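Local coordinates for protein beta-catenin homolog sys-1 (Caenorhabditis elegans, PDB 3C2G) that acts as a beta-catenin transcription coregulator in the Wnt asymmetry pathway, activating or repressing target genes with partners such as the TCF factor POP-1, which it binds directly, at residues P337-I342 and S377-L382; V341-T346 and R391-E396; F370-I375 and L402-N407; I325-L330 and I364-I369. All blocks are in the same frame, centred on the assembly; numbering follows the deposited sequence.

Contact 1. Residues P337-I342 and S377-L382; sequences PDDEVI and SKYPRL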
# COMPACT_ATOMS: atom_id res chain seq x y z
N PRO A 337 -14.51 1.28 13.70
CA PRO A 337 -14.89 -0.13 13.73
C PRO A 337 -14.39 -1.01 12.57
O PRO A 337 -14.59 -2.24 12.62
CB PRO A 337 -16.42 -0.08 13.74
CG PRO A 337 -16.77 1.21 13.09
CD PRO A 337 -15.62 2.16 13.29
N ASP A 338 -13.73 -0.45 11.56
CA ASP A 338 -13.32 -1.34 10.47
C ASP A 338 -11.85 -1.73 10.39
O ASP A 338 -10.93 -0.90 10.55
CB ASP A 338 -14.00 -0.96 9.13
CG ASP A 338 -13.05 -0.52 8.07
OD1 ASP A 338 -12.69 0.67 8.04
OD2 ASP A 338 -12.71 -1.35 7.21
N ASP A 339 -11.64 -3.02 10.16
CA ASP A 339 -10.32 -3.64 10.22
C ASP A 339 -9.28 -3.05 9.28
O ASP A 339 -8.09 -3.07 9.61
CB ASP A 339 -10.42 -5.15 10.03
CG ASP A 339 -11.02 -5.86 11.23
OD1 ASP A 339 -11.01 -5.29 12.36
OD2 ASP A 339 -11.52 -6.99 11.05
N GLU A 340 -9.70 -2.53 8.14
CA GLU A 340 -8.76 -1.93 7.20
C GLU A 340 -8.13 -0.70 7.82
O GLU A 340 -6.95 -0.44 7.65
CB GLU A 340 -9.43 -1.56 5.87
CG GLU A 340 -9.74 -2.75 4.97
CD GLU A 340 -8.50 -3.54 4.56
OE1 GLU A 340 -7.44 -2.92 4.30
OE2 GLU A 340 -8.60 -4.80 4.50
N VAL A 341 -8.94 0.07 8.54
CA VAL A 341 -8.46 1.26 9.20
C VAL A 341 -7.52 0.86 10.36
O VAL A 341 -6.47 1.47 10.52
CB VAL A 341 -9.64 2.16 9.67
CG1 VAL A 341 -9.15 3.32 10.48
CG2 VAL A 341 -10.39 2.70 8.46
N ILE A 342 -7.89 -0.17 11.12
CA ILE A 342 -7.06 -0.66 12.21
C ILE A 342 -5.73 -1.14 11.65
O ILE A 342 -4.67 -0.87 12.22
CB ILE A 342 -7.72 -1.82 13.01
CG1 ILE A 342 -9.10 -1.44 13.56
CG2 ILE A 342 -6.81 -2.29 14.12
CD1 ILE A 342 -9.18 -0.12 14.25
N SER A 377 -6.58 -7.87 22.07
CA SER A 377 -7.59 -8.57 22.89
C SER A 377 -8.98 -8.71 22.28
O SER A 377 -9.73 -9.60 22.68
CB SER A 377 -7.75 -7.88 24.25
OG SER A 377 -6.56 -7.97 24.99
N LYS A 378 -9.32 -7.83 21.35
CA LYS A 378 -10.67 -7.78 20.81
C LYS A 378 -10.96 -8.90 19.80
O LYS A 378 -12.12 -9.18 19.52
CB LYS A 378 -10.96 -6.41 20.19
CG LYS A 378 -10.31 -6.20 18.83
CD LYS A 378 -10.19 -4.72 18.46
CE LYS A 378 -11.27 -4.29 17.49
NZ LYS A 378 -11.14 -2.83 17.21
N TYR A 379 -9.92 -9.53 19.27
CA TYR A 379 -10.11 -10.54 18.22
C TYR A 379 -10.18 -11.96 18.77
O TYR A 379 -9.52 -12.28 19.75
CB TYR A 379 -9.00 -10.46 17.16
CG TYR A 379 -9.01 -9.17 16.40
CD1 TYR A 379 -10.02 -8.89 15.48
CD2 TYR A 379 -8.03 -8.21 16.62
CE1 TYR A 379 -10.04 -7.70 14.79
CE2 TYR A 379 -8.05 -7.01 15.93
CZ TYR A 379 -9.05 -6.76 15.02
OH TYR A 379 -9.07 -5.58 14.34
N PRO A 380 -10.97 -12.82 18.10
CA PRO A 380 -11.00 -14.21 18.51
C PRO A 380 -9.70 -14.89 18.12
O PRO A 380 -8.85 -14.27 17.48
CB PRO A 380 -12.16 -14.79 17.69
CG PRO A 380 -12.24 -13.93 16.49
CD PRO A 380 -11.84 -12.55 16.94
N ARG A 381 -9.54 -16.15 18.52
CA ARG A 381 -8.40 -16.94 18.10
C ARG A 381 -8.45 -17.08 16.58
O ARG A 381 -9.53 -17.08 15.99
CB ARG A 381 -8.44 -18.32 18.75
CG ARG A 381 -8.47 -18.33 20.28
CD ARG A 381 -8.34 -19.77 20.80
NE ARG A 381 -9.18 -20.71 20.05
CZ ARG A 381 -10.40 -21.10 20.43
NH1 ARG A 381 -11.09 -21.95 19.68
NH2 ARG A 381 -10.93 -20.64 21.56
N LEU A 382 -7.28 -17.20 15.97
CA LEU A 382 -7.20 -17.31 14.51
C LEU A 382 -7.94 -18.53 13.98
O LEU A 382 -8.47 -18.50 12.86
CB LEU A 382 -5.74 -17.32 14.05
CG LEU A 382 -4.91 -16.07 14.36
CD1 LEU A 382 -3.45 -16.34 14.04
CD2 LEU A 382 -5.42 -14.84 13.61
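Tyr379 reaches across to the carboxylate of Asp339, the two side chains coming from opposite directions, and slides past Ile342. In this armadillo domain the pair joins the first turn of helix 339-352 to the loop between helices 368-377 and 388-409. The one hydrogen bond across the contact runs from Tyr379 OH to Asp339 OD1 at 2.8 Å. The acceptor lies at the ring edge, in its plane, whereas the donor arrives 54° out of the carboxylate plane; the two flat groups are turned 59° against each other. With its CG anti to the carbonyl carbon (chi1 -64°), Tyr379 brings its ring against Val394 and Ile397 of helix 388-409, which helps bury it. The other carboxylate oxygen, OD2, is held by a salt bridge to Lys390, so Asp339 bridges two elements at once. An alanine here would be likely to leave the buried phenol hydroxyl without its acceptor and Lys390 without its mate. Lys378 folds back on the neighbouring ring, its CG 3.7 Å above one face of Tyr379 and toward the rim. Lys378 NZ, 5.4 Å from Asp339 OD1, is too far for a salt bridge, though the opposite charges may still favour the approach. Ile342 completes the contact: Ile342 CG2 lies 4.0 Å from Tyr379 OH, while Ile342 CG1 stands 4.4 Å from Lys378 NZ.

Contact 2. Residues V341-T346 and R391-E396; sequences VIYSGT and RNRVCE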
# COMPACT_ATOMS: atom_id res chain seq x y z
N VAL A 341 -8.94 0.07 8.54
CA VAL A 341 -8.46 1.26 9.20
C VAL A 341 -7.52 0.86 10.36
O VAL A 341 -6.47 1.47 10.52
CB VAL A 341 -9.64 2.16 9.67
CG1 VAL A 341 -9.15 3.32 10.48
CG2 VAL A 341 -10.39 2.70 8.46
N ILE A 342 -7.89 -0.17 11.12
CA ILE A 342 -7.06 -0.66 12.21
C ILE A 342 -5.73 -1.14 11.65
O ILE A 342 -4.67 -0.87 12.22
CB ILE A 342 -7.72 -1.82 13.01
CG1 ILE A 342 -9.10 -1.44 13.56
CG2 ILE A 342 -6.81 -2.29 14.12
CD1 ILE A 342 -9.18 -0.12 14.25
N TYR A 343 -5.81 -1.83 10.53
CA TYR A 343 -4.63 -2.36 9.89
C TYR A 343 -3.69 -1.25 9.49
O TYR A 343 -2.50 -1.31 9.80
CB TYR A 343 -5.00 -3.19 8.67
CG TYR A 343 -3.82 -3.54 7.80
CD1 TYR A 343 -2.86 -4.47 8.25
CD2 TYR A 343 -3.67 -2.96 6.53
CE1 TYR A 343 -1.77 -4.81 7.45
CE2 TYR A 343 -2.58 -3.30 5.72
CZ TYR A 343 -1.63 -4.22 6.18
OH TYR A 343 -0.54 -4.56 5.39
N SER A 344 -4.22 -0.22 8.83
CA SER A 344 -3.41 0.91 8.36
C SER A 344 -2.82 1.71 9.52
O SER A 344 -1.64 2.04 9.49
CB SER A 344 -4.24 1.84 7.48
OG SER A 344 -4.85 1.14 6.41
N GLY A 345 -3.65 2.01 10.51
CA GLY A 345 -3.24 2.81 11.66
C GLY A 345 -2.16 2.14 12.48
O GLY A 345 -1.16 2.78 12.83
N THR A 346 -2.34 0.86 12.82
CA THR A 346 -1.35 0.15 13.61
C THR A 346 -0.06 -0.06 12.81
O THR A 346 1.03 -0.10 13.40
CB THR A 346 -1.87 -1.23 14.15
OG1 THR A 346 -2.24 -2.09 13.07
CG2 THR A 346 -3.05 -1.04 15.10
N ARG A 391 -9.10 -13.47 8.20
CA ARG A 391 -8.12 -14.13 9.08
C ARG A 391 -6.71 -13.60 8.83
O ARG A 391 -5.96 -13.35 9.77
CB ARG A 391 -8.16 -15.65 8.91
CG ARG A 391 -7.33 -16.41 9.93
CD ARG A 391 -7.58 -17.92 9.88
NE ARG A 391 -7.15 -18.50 8.61
CZ ARG A 391 -7.97 -18.95 7.66
NH1 ARG A 391 -9.29 -18.92 7.83
NH2 ARG A 391 -7.47 -19.45 6.54
N ASN A 392 -6.34 -13.41 7.56
CA ASN A 392 -5.05 -12.82 7.29
C ASN A 392 -4.93 -11.37 7.79
O ASN A 392 -3.86 -10.95 8.22
CB ASN A 392 -4.68 -12.93 5.81
CG ASN A 392 -3.18 -12.74 5.57
OD1 ASN A 392 -2.37 -13.59 5.91
ND2 ASN A 392 -2.81 -11.61 4.99
N ARG A 393 -6.04 -10.63 7.77
CA ARG A 393 -6.03 -9.24 8.22
C ARG A 393 -5.78 -9.14 9.73
O ARG A 393 -4.93 -8.35 10.18
CB ARG A 393 -7.34 -8.53 7.83
CG ARG A 393 -7.15 -7.09 7.36
CD ARG A 393 -6.21 -7.08 6.14
NE ARG A 393 -6.11 -5.80 5.44
CZ ARG A 393 -5.27 -5.57 4.44
NH1 ARG A 393 -4.43 -6.52 4.01
NH2 ARG A 393 -5.24 -4.37 3.86
N VAL A 394 -6.52 -9.93 10.50
CA VAL A 394 -6.39 -9.96 11.94
C VAL A 394 -4.96 -10.33 12.30
O VAL A 394 -4.37 -9.80 13.24
CB VAL A 394 -7.38 -10.97 12.55
CG1 VAL A 394 -7.11 -11.19 14.04
CG2 VAL A 394 -8.82 -10.50 12.33
N CYS A 395 -4.41 -11.23 11.51
CA CYS A 395 -3.09 -11.74 11.69
C CYS A 395 -2.04 -10.64 11.49
O CYS A 395 -1.16 -10.46 12.32
CB CYS A 395 -2.90 -12.88 10.69
SG CYS A 395 -1.34 -13.71 10.77
N GLU A 396 -2.16 -9.89 10.40
CA GLU A 396 -1.32 -8.72 10.14
C GLU A 396 -1.54 -7.59 11.16
O GLU A 396 -0.62 -6.83 11.46
CB GLU A 396 -1.60 -8.21 8.72
CG GLU A 396 -1.04 -9.10 7.59
CD GLU A 396 -1.66 -8.80 6.22
OE1 GLU A 396 -2.86 -8.44 6.17
OE2 GLU A 396 -0.96 -8.94 5.19
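Tyr343 presents one ring face to the guanidinium of Arg393, and the two side chains cross at about a right angle. The evidence for a cation-pi interaction is direct: Arg393 CZ sits 4.0 Å from the centroid of the Tyr343 ring and 24° off the ring normal. The overlap is displaced toward the rim: Arg393 NH2 lies above and just outside the CD2–CE2 side, 3.4 Å from Tyr343 CD2. The guanidinium and ring planes are inclined by 31°, so the cation does not lie flat on the ring. A bend at chi2 of Arg393 (58°) turns the chain back over the tyrosine. Glu396 meets the ring by its aliphatic root, Glu396 CB being 3.6 Å from Tyr343 CE1. Its carboxylate also steadies the arginine through a salt bridge, Arg393 NH1 to Glu396 OE1 at 3.3 Å, although the hydrogen bond within it is weak. The stronger polar partner of Arg393 is Glu340, just before Tyr343 on helix 339-352, so the cation is shared between two acids while it lies over the aromatic face. Helices 339-352 and 388-409 belong to the armadillo domain, and here they meet near its surface, where Tyr343 also packs on an aromatic side chain of the bound POP-1 peptide. Replacing Tyr343 by a serine is likely to leave the guanidinium without a ring to lie over and the peptide's aromatic group without this packing partner. Deeper in, Thr346 OG1 donates to Ile342 O at 2.8 Å, reaching it from the face opposite to that used by Thr346 N; the same hydroxyl is bonded to Asn400.

Contact 3. Residues F370-I375 and L402-N407; sequences FLLHTI and LRTLNN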
# COMPACT_ATOMS: atom_id res chain seq x y z
N PHE A 370 -1.20 0.75 26.16
CA PHE A 370 -2.52 0.28 26.55
C PHE A 370 -3.38 -0.07 25.32
O PHE A 370 -4.06 -1.09 25.30
CB PHE A 370 -3.23 1.35 27.38
CG PHE A 370 -3.93 0.80 28.58
CD1 PHE A 370 -3.38 0.96 29.85
CD2 PHE A 370 -5.15 0.11 28.44
CE1 PHE A 370 -4.02 0.45 30.98
CE2 PHE A 370 -5.80 -0.41 29.56
CZ PHE A 370 -5.23 -0.23 30.83
N LEU A 371 -3.34 0.79 24.30
CA LEU A 371 -4.17 0.61 23.13
C LEU A 371 -3.81 -0.63 22.34
O LEU A 371 -4.70 -1.34 21.87
CB LEU A 371 -4.11 1.85 22.22
CG LEU A 371 -4.92 1.76 20.92
CD1 LEU A 371 -6.39 1.61 21.23
CD2 LEU A 371 -4.68 2.98 20.08
N LEU A 372 -2.51 -0.91 22.22
CA LEU A 372 -2.06 -2.17 21.62
C LEU A 372 -2.67 -3.37 22.32
O LEU A 372 -3.07 -4.34 21.67
CB LEU A 372 -0.54 -2.30 21.68
CG LEU A 372 0.29 -1.17 21.10
CD1 LEU A 372 1.76 -1.44 21.38
CD2 LEU A 372 0.02 -0.99 19.61
N HIS A 373 -2.75 -3.32 23.64
CA HIS A 373 -3.32 -4.40 24.42
C HIS A 373 -4.79 -4.60 24.09
O HIS A 373 -5.27 -5.72 23.95
CB HIS A 373 -3.11 -4.15 25.93
CG HIS A 373 -3.67 -5.23 26.79
ND1 HIS A 373 -4.99 -5.26 27.20
CD2 HIS A 373 -3.10 -6.35 27.31
CE1 HIS A 373 -5.20 -6.33 27.94
NE2 HIS A 373 -4.06 -7.01 28.02
N THR A 374 -5.52 -3.49 23.97
CA THR A 374 -6.93 -3.52 23.64
C THR A 374 -7.18 -4.05 22.22
O THR A 374 -8.12 -4.81 22.00
CB THR A 374 -7.53 -2.11 23.81
OG1 THR A 374 -7.24 -1.63 25.13
CG2 THR A 374 -9.04 -2.10 23.57
N ILE A 375 -6.35 -3.66 21.26
CA ILE A 375 -6.55 -4.09 19.88
C ILE A 375 -6.32 -5.58 19.72
O ILE A 375 -7.10 -6.26 19.08
CB ILE A 375 -5.68 -3.29 18.89
CG1 ILE A 375 -6.16 -1.86 18.82
CG2 ILE A 375 -5.77 -3.88 17.50
CD1 ILE A 375 -5.04 -0.90 18.57
N LEU A 402 2.32 -5.98 18.01
CA LEU A 402 3.48 -6.55 18.68
C LEU A 402 4.79 -5.97 18.18
O LEU A 402 5.75 -5.82 18.94
CB LEU A 402 3.49 -8.06 18.54
CG LEU A 402 2.31 -8.83 19.13
CD1 LEU A 402 2.43 -10.25 18.68
CD2 LEU A 402 2.23 -8.75 20.67
N ARG A 403 4.84 -5.63 16.89
CA ARG A 403 6.03 -4.95 16.36
C ARG A 403 6.15 -3.54 16.98
O ARG A 403 7.24 -3.07 17.28
CB ARG A 403 5.97 -4.89 14.83
CG ARG A 403 7.32 -5.06 14.15
CD ARG A 403 7.23 -5.10 12.60
NE ARG A 403 6.26 -4.15 12.06
CZ ARG A 403 5.12 -4.50 11.49
NH1 ARG A 403 4.81 -5.79 11.34
NH2 ARG A 403 4.27 -3.56 11.07
N THR A 404 5.03 -2.88 17.22
CA THR A 404 5.06 -1.60 17.89
C THR A 404 5.52 -1.78 19.34
O THR A 404 6.34 -1.00 19.82
CB THR A 404 3.69 -0.91 17.87
OG1 THR A 404 3.22 -0.87 16.52
CG2 THR A 404 3.79 0.51 18.43
N LEU A 405 4.99 -2.80 20.01
CA LEU A 405 5.40 -3.12 21.37
C LEU A 405 6.90 -3.30 21.47
O LEU A 405 7.53 -2.73 22.35
CB LEU A 405 4.69 -4.38 21.91
CG LEU A 405 5.01 -4.82 23.36
CD1 LEU A 405 4.65 -3.74 24.35
CD2 LEU A 405 4.31 -6.14 23.75
N ASN A 406 7.46 -4.05 20.53
CA ASN A 406 8.87 -4.40 20.54
C ASN A 406 9.77 -3.19 20.33
O ASN A 406 10.84 -3.11 20.94
CB ASN A 406 9.16 -5.48 19.49
CG ASN A 406 8.44 -6.81 19.80
OD1 ASN A 406 7.85 -6.99 20.87
ND2 ASN A 406 8.49 -7.74 18.85
N ASN A 407 9.33 -2.24 19.52
CA ASN A 407 10.03 -0.96 19.36
C ASN A 407 10.05 -0.11 20.64
O ASN A 407 10.97 0.67 20.83
CB ASN A 407 9.48 -0.16 18.18
CG ASN A 407 9.80 -0.81 16.84
OD1 ASN A 407 10.75 -1.60 16.73
ND2 ASN A 407 9.00 -0.50 15.81
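Two helices of the armadillo domain, 368-377 and 388-409, come together in a fully buried apolar contact carried on one side by the single side chain of Leu372. The nearest CA atoms are those of Leu372 and Leu405, 7.5 Å apart, near enough for the leucine to rest on the main chain of the other helix. Leu372 CD1 lies 3.8 Å from Leu405 N and 4.0 Å from Leu405 CA, beside the step between Thr404 and Leu405. Leu372 CD1 also touches Thr404 CB at 4.0 Å, and the second branch, Leu372 CD2, reaches the same Thr404 CB at 4.1 Å, so the fork of Leu372 spans one side of the threonine. Leu405 adds only its side-chain root, with Leu405 CB 4.2 Å from Leu372 CD1. Thr404 takes part through carbon, while its hydroxyl is engaged elsewhere: with OG1 anti to the carbonyl carbon (chi1 -52°), OG1 bonds back to the carbonyl of Asn400 on its own helix. This satisfies the polar atom in the buried setting and leaves CB and CG2 to meet the leucine. In the armadillo superhelix a third helix joins here: Leu349 of helix 339-352 packs on both Leu372 and Thr404. Helix 388-409 turns other residues of the same turns to different tasks. Asn407 OD1 hydrogen-bonds to the backbone of the bound POP-1 peptide and Arg403 packs against a basic side chain of it, while Leu402 and Asn406 face helix 457-472.

Contact 4. Residues I325-L330 and I364-I369; sequences ILPFLL and IRSNAI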
# COMPACT_ATOMS: atom_id res chain seq x y z
N ILE A 325 -0.90 15.17 15.74
CA ILE A 325 -1.21 14.11 14.79
C ILE A 325 -1.32 12.74 15.48
O ILE A 325 -2.32 12.03 15.31
CB ILE A 325 -0.14 14.05 13.66
CG1 ILE A 325 -0.28 15.24 12.70
CG2 ILE A 325 -0.20 12.75 12.88
CD1 ILE A 325 0.95 15.48 11.87
N LEU A 326 -0.31 12.39 16.26
CA LEU A 326 -0.26 11.05 16.81
C LEU A 326 -1.40 10.72 17.76
O LEU A 326 -2.06 9.70 17.57
CB LEU A 326 1.11 10.76 17.43
CG LEU A 326 1.57 9.31 17.59
CD1 LEU A 326 1.15 8.42 16.45
CD2 LEU A 326 3.08 9.30 17.67
N PRO A 327 -1.67 11.58 18.76
CA PRO A 327 -2.85 11.31 19.60
C PRO A 327 -4.15 11.19 18.81
O PRO A 327 -5.00 10.36 19.15
CB PRO A 327 -2.90 12.52 20.53
CG PRO A 327 -1.50 12.99 20.59
CD PRO A 327 -0.94 12.77 19.23
N PHE A 328 -4.29 11.99 17.75
CA PHE A 328 -5.49 11.91 16.92
C PHE A 328 -5.61 10.54 16.29
O PHE A 328 -6.65 9.90 16.35
CB PHE A 328 -5.51 13.01 15.85
CG PHE A 328 -6.63 12.85 14.85
CD1 PHE A 328 -7.91 13.31 15.14
CD2 PHE A 328 -6.39 12.23 13.61
CE1 PHE A 328 -8.96 13.15 14.21
CE2 PHE A 328 -7.43 12.06 12.69
CZ PHE A 328 -8.72 12.53 12.99
N LEU A 329 -4.52 10.08 15.69
CA LEU A 329 -4.49 8.76 15.07
C LEU A 329 -4.71 7.60 16.05
O LEU A 329 -5.39 6.64 15.71
CB LEU A 329 -3.20 8.57 14.26
CG LEU A 329 -3.08 9.52 13.06
CD1 LEU A 329 -1.74 9.37 12.38
CD2 LEU A 329 -4.22 9.32 12.04
N LEU A 330 -4.18 7.71 17.26
CA LEU A 330 -4.45 6.70 18.28
C LEU A 330 -5.92 6.65 18.64
O LEU A 330 -6.48 5.57 18.81
CB LEU A 330 -3.59 6.92 19.52
CG LEU A 330 -2.11 6.69 19.24
CD1 LEU A 330 -1.25 7.34 20.30
CD2 LEU A 330 -1.82 5.21 19.09
N ILE A 364 3.55 7.04 24.28
CA ILE A 364 3.34 6.60 25.67
C ILE A 364 2.40 7.52 26.46
O ILE A 364 1.52 7.04 27.16
CB ILE A 364 4.69 6.40 26.40
CG1 ILE A 364 5.36 5.12 25.91
CG2 ILE A 364 4.51 6.36 27.92
CD1 ILE A 364 6.84 5.14 26.11
N ARG A 365 2.57 8.83 26.32
CA ARG A 365 1.71 9.79 27.02
C ARG A 365 0.27 9.74 26.52
O ARG A 365 -0.64 10.20 27.21
CB ARG A 365 2.26 11.21 26.93
CG ARG A 365 3.48 11.46 27.78
CD ARG A 365 3.82 12.96 27.89
NE ARG A 365 4.59 13.46 26.74
CZ ARG A 365 4.05 14.10 25.70
NH1 ARG A 365 2.74 14.33 25.65
NH2 ARG A 365 4.83 14.51 24.70
N SER A 366 0.06 9.20 25.33
CA SER A 366 -1.31 9.04 24.86
C SER A 366 -1.79 7.60 25.02
O SER A 366 -2.80 7.21 24.41
CB SER A 366 -1.44 9.52 23.41
OG SER A 366 -0.88 10.82 23.30
N ASN A 367 -1.08 6.83 25.83
CA ASN A 367 -1.47 5.46 26.17
C ASN A 367 -1.35 4.46 25.03
O ASN A 367 -2.10 3.49 24.97
CB ASN A 367 -2.90 5.42 26.76
CG ASN A 367 -2.91 5.62 28.28
OD1 ASN A 367 -1.93 6.09 28.87
ND2 ASN A 367 -4.03 5.26 28.91
N ALA A 368 -0.42 4.70 24.12
CA ALA A 368 -0.27 3.82 22.96
C ALA A 368 -0.15 2.35 23.37
O ALA A 368 -0.77 1.49 22.76
CB ALA A 368 0.92 4.24 22.11
N ILE A 369 0.62 2.07 24.42
CA ILE A 369 0.83 0.68 24.84
C ILE A 369 -0.46 0.04 25.33
O ILE A 369 -0.79 -1.08 24.93
CB ILE A 369 2.00 0.52 25.85
CG1 ILE A 369 3.31 0.97 25.21
CG2 ILE A 369 2.13 -0.94 26.29
CD1 ILE A 369 4.39 1.40 26.17
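A Schellman motif ends helix 357-365, and the corner it makes packs against the first turns of helix 325-335 within the armadillo domain. Its signature is plain in the backbone: Asn367 has a positive phi of 70°, Asn367 N bonds to Ile364 O at 2.9 Å, and Ala368 N reaches back to the carbonyl of the residue before Ile364. Helix 368-377 starts immediately afterwards, with Asn367 at its N-cap position but without a capping bond from the asparagine side chain. Ser366, the first residue to leave helical geometry, turns its CB toward helix 325-335, where the chains come close: Pro327 CA and Ser366 CA are 5.9 Å apart. Leu330 carries most of the apolar contact. Leu330 CD1 lies 3.8 Å from Ser366 CB, and both Leu330 CD1 and Leu330 CD2 come to 4.2 Å from Ala368 CB, so one leucine touches residues on both sides of Asn367 in the chain. The direction follows from chi1 of -67°, which sets Leu330 CG anti to the carbonyl carbon. The small side chains of Ser366 and Ala368 probably help to allow this close approach. Leu330 also packs on Leu349, which brings helix 339-352 up to the same leucine, while Asn367 touches helix 425-432 through Asn426 and Gln430. No hydrogen bond joins the two segments; the hydroxyl of Ser366 turns back to Ile362 O in a weak one. What that oxygen meets across the contact is the proline ring, with Ser366 OG 3.5 Å from Pro327 CG.

In the fold
Polarity falls from contacts 1 and 2 to contacts 3 and 4. Contact 3 is the fully buried one, leucine against threonine and leucine; contact 4, partly buried, likewise has no hydrogen bond across. Contact 2 lies at the surface and relies on charge and an aromatic face, while contact 1, partly buried, has a single hydrogen bond. Contacts 1 and 2 share Val341 and Ile342 and are joined by the salt bridge Glu340 OE1 to Arg393 NH2, 2.7 Å. Helix 388-409 serves contacts 2 and 3, and helix 368-377 serves contacts 3 and 4. Contact 4 touches contact 3 yet stays about 6 Å, nearest atoms, from contact 2.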